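Local structure of cAMP-dependent protein kinase regulatory subunit (Saccharomyces cerevisiae, 6XQK) at residues Q18-A23 with L30-N35. The protein probably holds the kinase catalytic subunits inactive until cAMP binds, the fragment here being its dimerization/docking domain, through which regulatory subunits associate. Residues are numbered along the deposited sequence; the frame is centred on the assembly and turned at random.
Sequences QNEINA and LQFSAN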
ATOM      1  N   GLN A  18       1.598  -8.835  15.187  1.00 26.82           N
ATOM      2  CA  GLN A  18       2.720  -9.529  15.809  1.00 27.47           C
ATOM      3  C   GLN A  18       2.564 -11.051  15.704  1.00 26.06           C
ATOM      4  O   GLN A  18       3.560 -11.751  15.520  1.00 24.95           O
ATOM      5  CB  GLN A  18       2.863  -9.115  17.274  1.00 30.59           C
ATOM      6  CG  GLN A  18       3.460  -7.742  17.447  1.00 36.39           C
ATOM      7  CD  GLN A  18       3.423  -7.278  18.890  1.00 45.09           C
ATOM      8  OE1 GLN A  18       3.319  -6.084  19.165  1.00 47.79           O
ATOM      9  NE2 GLN A  18       3.524  -8.190  19.858  1.00 47.61           N
ATOM     10  N   ASN A  19       1.318 -11.552  15.798  1.00 25.49           N
ATOM     11  CA  ASN A  19       1.025 -12.973  15.673  1.00 25.20           C
ATOM     12  C   ASN A  19       1.312 -13.454  14.249  1.00 26.12           C
ATOM     13  O   ASN A  19       1.841 -14.550  14.064  1.00 26.39           O
ATOM     14  CB  ASN A  19      -0.424 -13.249  16.043  1.00 25.07           C
ATOM     15  CG  ASN A  19      -0.703 -13.192  17.521  1.00 26.40           C
ATOM     16  OD1 ASN A  19       0.216 -13.026  18.349  1.00 25.99           O
ATOM     17  ND2 ASN A  19      -1.989 -13.318  17.881  1.00 26.32           N
ATOM     18  N   GLU A  20       0.967 -12.633  13.247  1.00 26.33           N
ATOM     19  CA  GLU A  20       1.205 -12.935  11.841  1.00 27.43           C
ATOM     20  C   GLU A  20       2.697 -12.976  11.504  1.00 27.72           C
ATOM     21  O   GLU A  20       3.137 -13.852  10.766  1.00 27.33           O
ATOM     22  CB  GLU A  20       0.489 -11.902  10.949  1.00 30.38           C
ATOM     23  CG  GLU A  20      -0.973 -12.224  10.730  1.00 37.49           C
ATOM     24  CD  GLU A  20      -1.178 -13.556  10.044  1.00 47.42           C
ATOM     25  OE1 GLU A  20      -0.506 -13.804   9.015  1.00 50.20           O
ATOM     26  OE2 GLU A  20      -1.980 -14.368  10.560  1.00 50.84           O
ATOM     27  N   ILE A  21       3.467 -12.038  12.061  1.00 28.13           N
ATOM     28  CA  ILE A  21       4.915 -11.964  11.874  1.00 28.98           C
ATOM     29  C   ILE A  21       5.570 -13.194  12.475  1.00 30.39           C
ATOM     30  O   ILE A  21       6.448 -13.781  11.849  1.00 30.90           O
ATOM     31  CB  ILE A  21       5.488 -10.679  12.534  1.00 28.77           C
ATOM     32  CG1 ILE A  21       4.987  -9.414  11.843  1.00 27.98           C
ATOM     33  CG2 ILE A  21       7.020 -10.706  12.620  1.00 29.23           C
ATOM     34  CD1 ILE A  21       5.328  -9.346  10.410  1.00 28.42           C
ATOM     35  N   ASN A  22       5.157 -13.587  13.690  1.00 31.04           N
ATOM     36  CA  ASN A  22       5.725 -14.768  14.353  1.00 32.04           C
ATOM     37  C   ASN A  22       5.326 -16.069  13.683  1.00 32.47           C
ATOM     38  O   ASN A  22       6.118 -17.009  13.686  1.00 33.24           O
ATOM     39  CB  ASN A  22       5.376 -14.804  15.831  1.00 33.76           C
ATOM     40  CG  ASN A  22       5.983 -13.652  16.600  1.00 38.83           C
ATOM     41  OD1 ASN A  22       7.072 -13.145  16.289  1.00 39.48           O
ATOM     42  ND2 ASN A  22       5.267 -13.187  17.613  1.00 41.43           N
ATOM     43  N   ALA A  23       4.121 -16.126  13.086  1.00 31.97           N
ATOM     44  CA  ALA A  23       3.668 -17.326  12.395  1.00 31.51           C
ATOM     45  C   ALA A  23       4.319 -17.479  11.032  1.00 31.97           C
ATOM     46  O   ALA A  23       4.637 -18.607  10.651  1.00 32.97           O
ATOM     47  CB  ALA A  23       2.159 -17.310  12.237  1.00 30.96           C
ATOM     48  N   LEU A  30       9.365  -5.879   5.589  1.00 23.36           N
ATOM     49  CA  LEU A  30       8.652  -4.700   5.107  1.00 22.62           C
ATOM     50  C   LEU A  30       7.590  -5.020   4.072  1.00 22.52           C
ATOM     51  O   LEU A  30       6.500  -4.464   4.154  1.00 23.31           O
ATOM     52  CB  LEU A  30       9.588  -3.613   4.584  1.00 22.30           C
ATOM     53  CG  LEU A  30      10.466  -2.890   5.594  1.00 23.31           C
ATOM     54  CD1 LEU A  30      11.345  -1.864   4.884  1.00 22.95           C
ATOM     55  CD2 LEU A  30       9.624  -2.244   6.699  1.00 24.10           C
ATOM     56  N   GLN A  31       7.887  -5.897   3.109  1.00 21.54           N
ATOM     57  CA  GLN A  31       6.904  -6.267   2.080  1.00 21.29           C
ATOM     58  C   GLN A  31       5.735  -7.045   2.668  1.00 21.58           C
ATOM     59  O   GLN A  31       4.590  -6.781   2.329  1.00 22.01           O
ATOM     60  CB  GLN A  31       7.551  -7.067   0.945  1.00 21.96           C
ATOM     61  CG  GLN A  31       6.655  -7.257  -0.265  1.00 22.79           C
ATOM     62  CD  GLN A  31       6.325  -5.950  -0.916  1.00 26.25           C
ATOM     63  OE1 GLN A  31       7.180  -5.297  -1.524  1.00 28.03           O
ATOM     64  NE2 GLN A  31       5.071  -5.524  -0.794  1.00 25.99           N
ATOM     65  N   PHE A  32       6.009  -7.964   3.580  1.00 22.09           N
ATOM     66  CA  PHE A  32       4.967  -8.731   4.249  1.00 22.88           C
ATOM     67  C   PHE A  32       4.065  -7.803   5.069  1.00 22.62           C
ATOM     68  O   PHE A  32       2.836  -7.959   5.046  1.00 23.22           O
ATOM     69  CB  PHE A  32       5.595  -9.777   5.188  1.00 23.39           C
ATOM     70  CG  PHE A  32       4.596 -10.605   5.967  1.00 24.59           C
ATOM     71  CD1 PHE A  32       4.125 -10.177   7.192  1.00 25.85           C
ATOM     72  CD2 PHE A  32       4.154 -11.820   5.484  1.00 25.70           C
ATOM     73  CE1 PHE A  32       3.196 -10.926   7.898  1.00 27.16           C
ATOM     74  CE2 PHE A  32       3.233 -12.573   6.197  1.00 26.85           C
ATOM     75  CZ  PHE A  32       2.769 -12.129   7.407  1.00 26.95           C
ATOM     76  N   SER A  33       4.682  -6.868   5.818  1.00 21.00           N
ATOM     77  CA  SER A  33       3.954  -5.949   6.676  1.00 20.28           C
ATOM     78  C   SER A  33       3.107  -4.966   5.879  1.00 18.14           C
ATOM     79  O   SER A  33       1.967  -4.738   6.244  1.00 18.79           O
ATOM     80  CB  SER A  33       4.909  -5.204   7.596  1.00 22.52           C
ATOM     81  OG  SER A  33       5.680  -6.139   8.325  1.00 26.00           O
ATOM     82  N   ALA A  34       3.626  -4.425   4.777  1.00 15.83           N
ATOM     83  CA  ALA A  34       2.855  -3.532   3.918  1.00 14.58           C
ATOM     84  C   ALA A  34       1.671  -4.313   3.312  1.00 14.87           C
ATOM     85  O   ALA A  34       0.544  -3.833   3.369  1.00 14.24           O
ATOM     86  CB  ALA A  34       3.730  -2.957   2.810  1.00 13.24           C
ATOM     87  N   ASN A  35       1.918  -5.542   2.813  1.00 15.03           N
ATOM     88  CA  ASN A  35       0.846  -6.358   2.260  1.00 16.58           C
ATOM     89  C   ASN A  35      -0.236  -6.666   3.295  1.00 17.31           C
ATOM     90  O   ASN A  35      -1.426  -6.635   2.967  1.00 17.76           O
ATOM     91  CB  ASN A  35       1.394  -7.650   1.669  1.00 17.60           C
ATOM     92  CG  ASN A  35       2.195  -7.471   0.403  1.00 19.96           C
ATOM     93  OD1 ASN A  35       2.348  -6.367  -0.134  1.00 21.82           O
ATOM     94  ND2 ASN A  35       2.748  -8.551  -0.093  1.00 19.51           N
TER
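Ile21 and Phe32 make an apolar contact between the two helices of a helical hairpin, 8-24 and 29-49, close to the loop that joins them. The local axes come no nearer than 11.2 Å and run at 139° to each other, and 150 Å² is buried in all. Phe32 bridges much of this gap: CB points toward helix 8-24, and with CG anti to the backbone N (chi1 178°) the ring reaches Ile21 and Glu20. Ile21 CD1 lies 3.5 Å from Phe32 CD1, approaching obliquely, the two side chains lying side by side with their ends pointing opposite ways. A pair of helices joined by a short loop is the protomer of the RIIa dimerization/docking fold, which in mammalian PKA regulatory subunits dimerizes as a four-helix bundle; in this yeast structure the assembly holds four chains, and Ser33 also packs on Phe37 of a second subunit. Ile21 CD1 reaches Ser33 OG at 3.8 Å, a van der Waals contact; the hydroxyl itself is hydrogen-bonded to Phe29 O, one turn back in its own helix. The far end of the ring meets Glu20, whose backbone O is 3.8 Å from Phe32 CZ. Bent at chi2 (-61°), the Glu20 side chain brings OE1 to 4.0 Å from Phe32 CZ, with carboxylate and ring nearly coplanar. Elsewhere on helix 29-49, Gln31 NE2 donates to Asn35 OD1 (2.9 Å) from above the carbonyl plane.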